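Local coordinates for uncharacterized protein YacP (PDB 5MQ8) that probably cleaves messenger RNA as a PIN-like endoribonuclease in ribosome-dependent mRNA decay, at residues 36-44 / 124-135. Sequence-based numbering, arbitrary orientation.
Sequences KMAEYQSYT and LLREVETIERRI
The Y40 ring meets the carboxylate of E127 at its edge, and T44 CG2 from its own helix lies over the centre of one face. Ring and carboxylate lie 10° apart, nearly coplanar. Y40 OH donates to E127 OE1 at 2.9 Å, nearly along the C-O axis of the acceptor. L124 CD1 and I131 CD1 approach the same ring obliquely; I131 CD1 lies 3.7 Å from Y40 CD2. Y40 is thus a knob in a hole formed by L124, E127, V128 and I131. Its CG is anti to the backbone N (chi1 -172°), which carries the ring across to E127 and L124. I131 is the reciprocal knob, set among E39, Y40, Y43 and T44. Its CG2 packs 3.5 Å from Y43 CB. The Y43 ring has I131 CG1 by its CD2 and I135 CG1 by its CD1, both oblique to it, and its OH lies 3.4 Å from R134 CD. At the other end, M37 and L124 meet tip to tip, SD to CD2 at 4.0 Å.

K36 crosses E132 at about a right angle. K36 NZ forms a salt bridge to E132 OE2 at 2.8 Å, from above the carboxylate plane, and a second to E39 OE1 at 2.8 Å, on its syn lone pair. The bent lysine chain also lays its CD against V128 CG1.

The two helices cross at 72°. M37, Y40 and L124 continue the apolar layer onto strand 3-7 of the central parallel sheet of this PIN-like domain. F161 of the second subunit packs on Y43 and I135, so the contact also borders the dimer interface.

The chemistry implies an apolar centre with polar bonds at two margins. One shared ammonium joins both acids and probably offsets the repulsion between E39 and E132.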
loop_
_atom_site.group_PDB
_atom_site.type_symbol
_atom_site.label_atom_id
_atom_site.label_comp_id
_atom_site.label_asym_id
_atom_site.label_seq_id
_atom_site.Cartn_x
_atom_site.Cartn_y
_atom_site.Cartn_z
ATOM N N LYS A 36 12.361 -0.960 7.184
ATOM C CA LYS A 36 13.421 -1.329 6.241
ATOM C C LYS A 36 13.978 -2.715 6.571
ATOM O O LYS A 36 14.209 -3.512 5.657
ATOM C CB LYS A 36 14.569 -0.290 6.235
ATOM C CG LYS A 36 14.211 1.107 5.715
ATOM C CD LYS A 36 13.571 1.090 4.336
ATOM C CE LYS A 36 12.153 1.603 4.416
ATOM N NZ LYS A 36 11.255 0.947 3.426
ATOM N N MET A 37 14.158 -3.009 7.875
ATOM C CA MET A 37 14.664 -4.297 8.330
ATOM C C MET A 37 13.639 -5.437 8.160
ATOM O O MET A 37 14.051 -6.585 7.987
ATOM C CB MET A 37 15.240 -4.230 9.757
ATOM C CG MET A 37 16.571 -3.416 9.862
ATOM S SD MET A 37 17.745 -3.482 8.471
ATOM C CE MET A 37 18.278 -5.009 8.583
ATOM N N ALA A 38 12.320 -5.117 8.161
ATOM C CA ALA A 38 11.243 -6.084 7.912
ATOM C C ALA A 38 11.341 -6.530 6.458
ATOM O O ALA A 38 11.324 -7.724 6.201
ATOM C CB ALA A 38 9.883 -5.452 8.184
ATOM N N GLU A 39 11.528 -5.567 5.523
ATOM C CA GLU A 39 11.704 -5.828 4.099
ATOM C C GLU A 39 12.944 -6.704 3.855
ATOM O O GLU A 39 12.850 -7.677 3.106
ATOM C CB GLU A 39 11.822 -4.518 3.322
ATOM C CG GLU A 39 10.489 -3.854 3.077
ATOM C CD GLU A 39 10.488 -2.342 3.042
ATOM O OE1 GLU A 39 11.547 -1.747 2.742
ATOM O OE2 GLU A 39 9.416 -1.751 3.291
ATOM N N TYR A 40 14.084 -6.378 4.526
ATOM C CA TYR A 40 15.351 -7.108 4.447
ATOM C C TYR A 40 15.159 -8.546 4.909
ATOM O O TYR A 40 15.569 -9.456 4.183
ATOM C CB TYR A 40 16.451 -6.421 5.288
ATOM C CG TYR A 40 17.834 -7.006 5.093
ATOM C CD1 TYR A 40 18.262 -8.106 5.834
ATOM C CD2 TYR A 40 18.727 -6.444 4.187
ATOM C CE1 TYR A 40 19.522 -8.668 5.631
ATOM C CE2 TYR A 40 20.006 -6.972 4.008
ATOM C CZ TYR A 40 20.397 -8.090 4.725
ATOM O OH TYR A 40 21.662 -8.609 4.535
ATOM N N GLN A 41 14.555 -8.747 6.112
ATOM C CA GLN A 41 14.300 -10.075 6.670
ATOM C C GLN A 41 13.451 -10.917 5.692
ATOM O O GLN A 41 13.825 -12.051 5.380
ATOM C CB GLN A 41 13.623 -9.994 8.054
ATOM C CG GLN A 41 13.245 -11.376 8.624
ATOM C CD GLN A 41 13.358 -11.571 10.111
ATOM O OE1 GLN A 41 14.234 -11.042 10.787
ATOM N NE2 GLN A 41 12.470 -12.371 10.658
ATOM N N SER A 42 12.319 -10.361 5.232
ATOM C CA SER A 42 11.395 -11.037 4.331
ATOM C C SER A 42 12.015 -11.407 2.980
ATOM O O SER A 42 11.876 -12.551 2.564
ATOM C CB SER A 42 10.134 -10.207 4.135
ATOM O OG SER A 42 9.223 -10.913 3.312
ATOM N N TYR A 43 12.722 -10.475 2.328
ATOM C CA TYR A 43 13.366 -10.751 1.052
ATOM C C TYR A 43 14.449 -11.840 1.140
ATOM O O TYR A 43 14.404 -12.817 0.382
ATOM C CB TYR A 43 13.954 -9.468 0.443
ATOM C CG TYR A 43 14.467 -9.665 -0.970
ATOM C CD1 TYR A 43 13.608 -9.578 -2.064
ATOM C CD2 TYR A 43 15.802 -9.980 -1.213
ATOM C CE1 TYR A 43 14.063 -9.798 -3.361
ATOM C CE2 TYR A 43 16.267 -10.206 -2.506
ATOM C CZ TYR A 43 15.393 -10.117 -3.578
ATOM O OH TYR A 43 15.835 -10.342 -4.859
ATOM N N THR A 44 15.425 -11.655 2.060
ATOM C CA THR A 44 16.580 -12.531 2.222
ATOM C C THR A 44 16.286 -13.852 2.931
ATOM O O THR A 44 16.999 -14.832 2.705
ATOM C CB THR A 44 17.735 -11.784 2.933
ATOM O OG1 THR A 44 17.354 -11.492 4.277
ATOM C CG2 THR A 44 18.137 -10.510 2.226
ATOM N N LEU A 124 24.857 -1.893 4.270
ATOM C CA LEU A 124 23.493 -2.280 4.615
ATOM C C LEU A 124 22.492 -1.395 3.879
ATOM O O LEU A 124 21.551 -1.926 3.290
ATOM C CB LEU A 124 23.231 -2.322 6.137
ATOM C CG LEU A 124 21.831 -2.843 6.570
ATOM C CD1 LEU A 124 21.562 -4.257 6.072
ATOM C CD2 LEU A 124 21.631 -2.737 8.073
ATOM N N LEU A 125 22.740 -0.067 3.842
ATOM C CA LEU A 125 21.892 0.895 3.126
ATOM C C LEU A 125 21.739 0.529 1.632
ATOM O O LEU A 125 20.619 0.513 1.129
ATOM C CB LEU A 125 22.420 2.335 3.291
ATOM C CG LEU A 125 21.668 3.466 2.524
ATOM C CD1 LEU A 125 20.214 3.637 3.015
ATOM C CD2 LEU A 125 22.415 4.781 2.640
ATOM N N ARG A 126 22.868 0.209 0.946
ATOM C CA ARG A 126 22.921 -0.180 -0.478
ATOM C C ARG A 126 22.065 -1.439 -0.728
ATOM O O ARG A 126 21.304 -1.479 -1.688
ATOM C CB ARG A 126 24.388 -0.395 -0.925
ATOM C CG ARG A 126 24.563 -0.772 -2.398
ATOM C CD ARG A 126 25.947 -1.327 -2.694
ATOM N NE ARG A 126 25.928 -2.212 -3.863
ATOM C CZ ARG A 126 27.007 -2.755 -4.422
ATOM N NH1 ARG A 126 28.215 -2.507 -3.931
ATOM N NH2 ARG A 126 26.885 -3.547 -5.481
ATOM N N GLU A 127 22.163 -2.427 0.166
ATOM C CA GLU A 127 21.395 -3.671 0.160
ATOM C C GLU A 127 19.905 -3.375 0.371
ATOM O O GLU A 127 19.074 -3.854 -0.401
ATOM C CB GLU A 127 21.905 -4.613 1.248
ATOM C CG GLU A 127 23.234 -5.250 0.889
ATOM C CD GLU A 127 23.777 -6.294 1.842
ATOM O OE1 GLU A 127 23.052 -6.709 2.778
ATOM O OE2 GLU A 127 24.929 -6.731 1.619
ATOM N N VAL A 128 19.580 -2.531 1.375
ATOM C CA VAL A 128 18.206 -2.114 1.668
ATOM C C VAL A 128 17.577 -1.386 0.466
ATOM O O VAL A 128 16.446 -1.699 0.103
ATOM C CB VAL A 128 18.118 -1.302 3.003
ATOM C CG1 VAL A 128 16.826 -0.506 3.106
ATOM C CG2 VAL A 128 18.286 -2.215 4.217
ATOM N N GLU A 129 18.307 -0.437 -0.157
ATOM C CA GLU A 129 17.799 0.316 -1.305
ATOM C C GLU A 129 17.487 -0.568 -2.515
ATOM O O GLU A 129 16.457 -0.360 -3.163
ATOM C CB GLU A 129 18.726 1.480 -1.676
ATOM C CG GLU A 129 18.612 2.631 -0.686
ATOM C CD GLU A 129 19.558 3.806 -0.859
ATOM O OE1 GLU A 129 20.648 3.620 -1.447
ATOM O OE2 GLU A 129 19.225 4.908 -0.363
ATOM N N THR A 130 18.334 -1.583 -2.772
ATOM C CA THR A 130 18.170 -2.558 -3.871
ATOM C C THR A 130 16.937 -3.439 -3.608
ATOM O O THR A 130 16.128 -3.617 -4.516
ATOM C CB THR A 130 19.474 -3.398 -4.049
ATOM O OG1 THR A 130 20.555 -2.560 -4.412
ATOM C CG2 THR A 130 19.341 -4.534 -5.025
ATOM N N ILE A 131 16.827 -4.000 -2.375
ATOM C CA ILE A 131 15.717 -4.858 -1.925
ATOM C C ILE A 131 14.369 -4.110 -2.009
ATOM O O ILE A 131 13.406 -4.671 -2.521
ATOM C CB ILE A 131 16.003 -5.465 -0.521
ATOM C CG1 ILE A 131 17.102 -6.544 -0.613
ATOM C CG2 ILE A 131 14.733 -6.023 0.132
ATOM C CD1 ILE A 131 17.736 -6.977 0.698
ATOM N N GLU A 132 14.331 -2.839 -1.571
ATOM C CA GLU A 132 13.153 -1.977 -1.634
ATOM C C GLU A 132 12.635 -1.863 -3.080
ATOM O O GLU A 132 11.436 -2.016 -3.319
ATOM C CB GLU A 132 13.504 -0.559 -1.164
ATOM C CG GLU A 132 13.233 -0.247 0.291
ATOM C CD GLU A 132 13.389 1.230 0.602
ATOM O OE1 GLU A 132 14.499 1.769 0.385
ATOM O OE2 GLU A 132 12.388 1.860 1.019
ATOM N N ARG A 133 13.545 -1.539 -4.023
ATOM C CA ARG A 133 13.238 -1.362 -5.441
ATOM C C ARG A 133 12.774 -2.647 -6.088
ATOM O O ARG A 133 11.865 -2.602 -6.914
ATOM C CB ARG A 133 14.442 -0.770 -6.198
ATOM C CG ARG A 133 14.586 0.739 -6.016
ATOM C CD ARG A 133 15.632 1.335 -6.957
ATOM N NE ARG A 133 17.009 1.047 -6.534
ATOM C CZ ARG A 133 17.742 1.840 -5.753
ATOM N NH1 ARG A 133 17.242 2.983 -5.297
ATOM N NH2 ARG A 133 18.978 1.494 -5.420
ATOM N N ARG A 134 13.373 -3.782 -5.691
ATOM C CA ARG A 134 13.051 -5.106 -6.204
ATOM C C ARG A 134 11.664 -5.538 -5.756
ATOM O O ARG A 134 10.886 -6.016 -6.588
ATOM C CB ARG A 134 14.113 -6.135 -5.783
ATOM C CG ARG A 134 14.873 -6.733 -6.965
ATOM C CD ARG A 134 16.157 -7.431 -6.548
ATOM N NE ARG A 134 17.304 -6.967 -7.337
ATOM C CZ ARG A 134 18.573 -7.235 -7.044
ATOM N NH1 ARG A 134 18.877 -7.959 -5.977
ATOM N NH2 ARG A 134 19.549 -6.764 -7.809
ATOM N N ILE A 135 11.344 -5.365 -4.444
ATOM C CA ILE A 135 10.034 -5.720 -3.896
ATOM C C ILE A 135 8.947 -4.908 -4.599
ATOM O O ILE A 135 7.953 -5.492 -5.030
ATOM C CB ILE A 135 9.964 -5.609 -2.341
ATOM C CG1 ILE A 135 10.843 -6.672 -1.675
ATOM C CG2 ILE A 135 8.509 -5.702 -1.829
ATOM C CD1 ILE A 135 11.045 -6.471 -0.164
#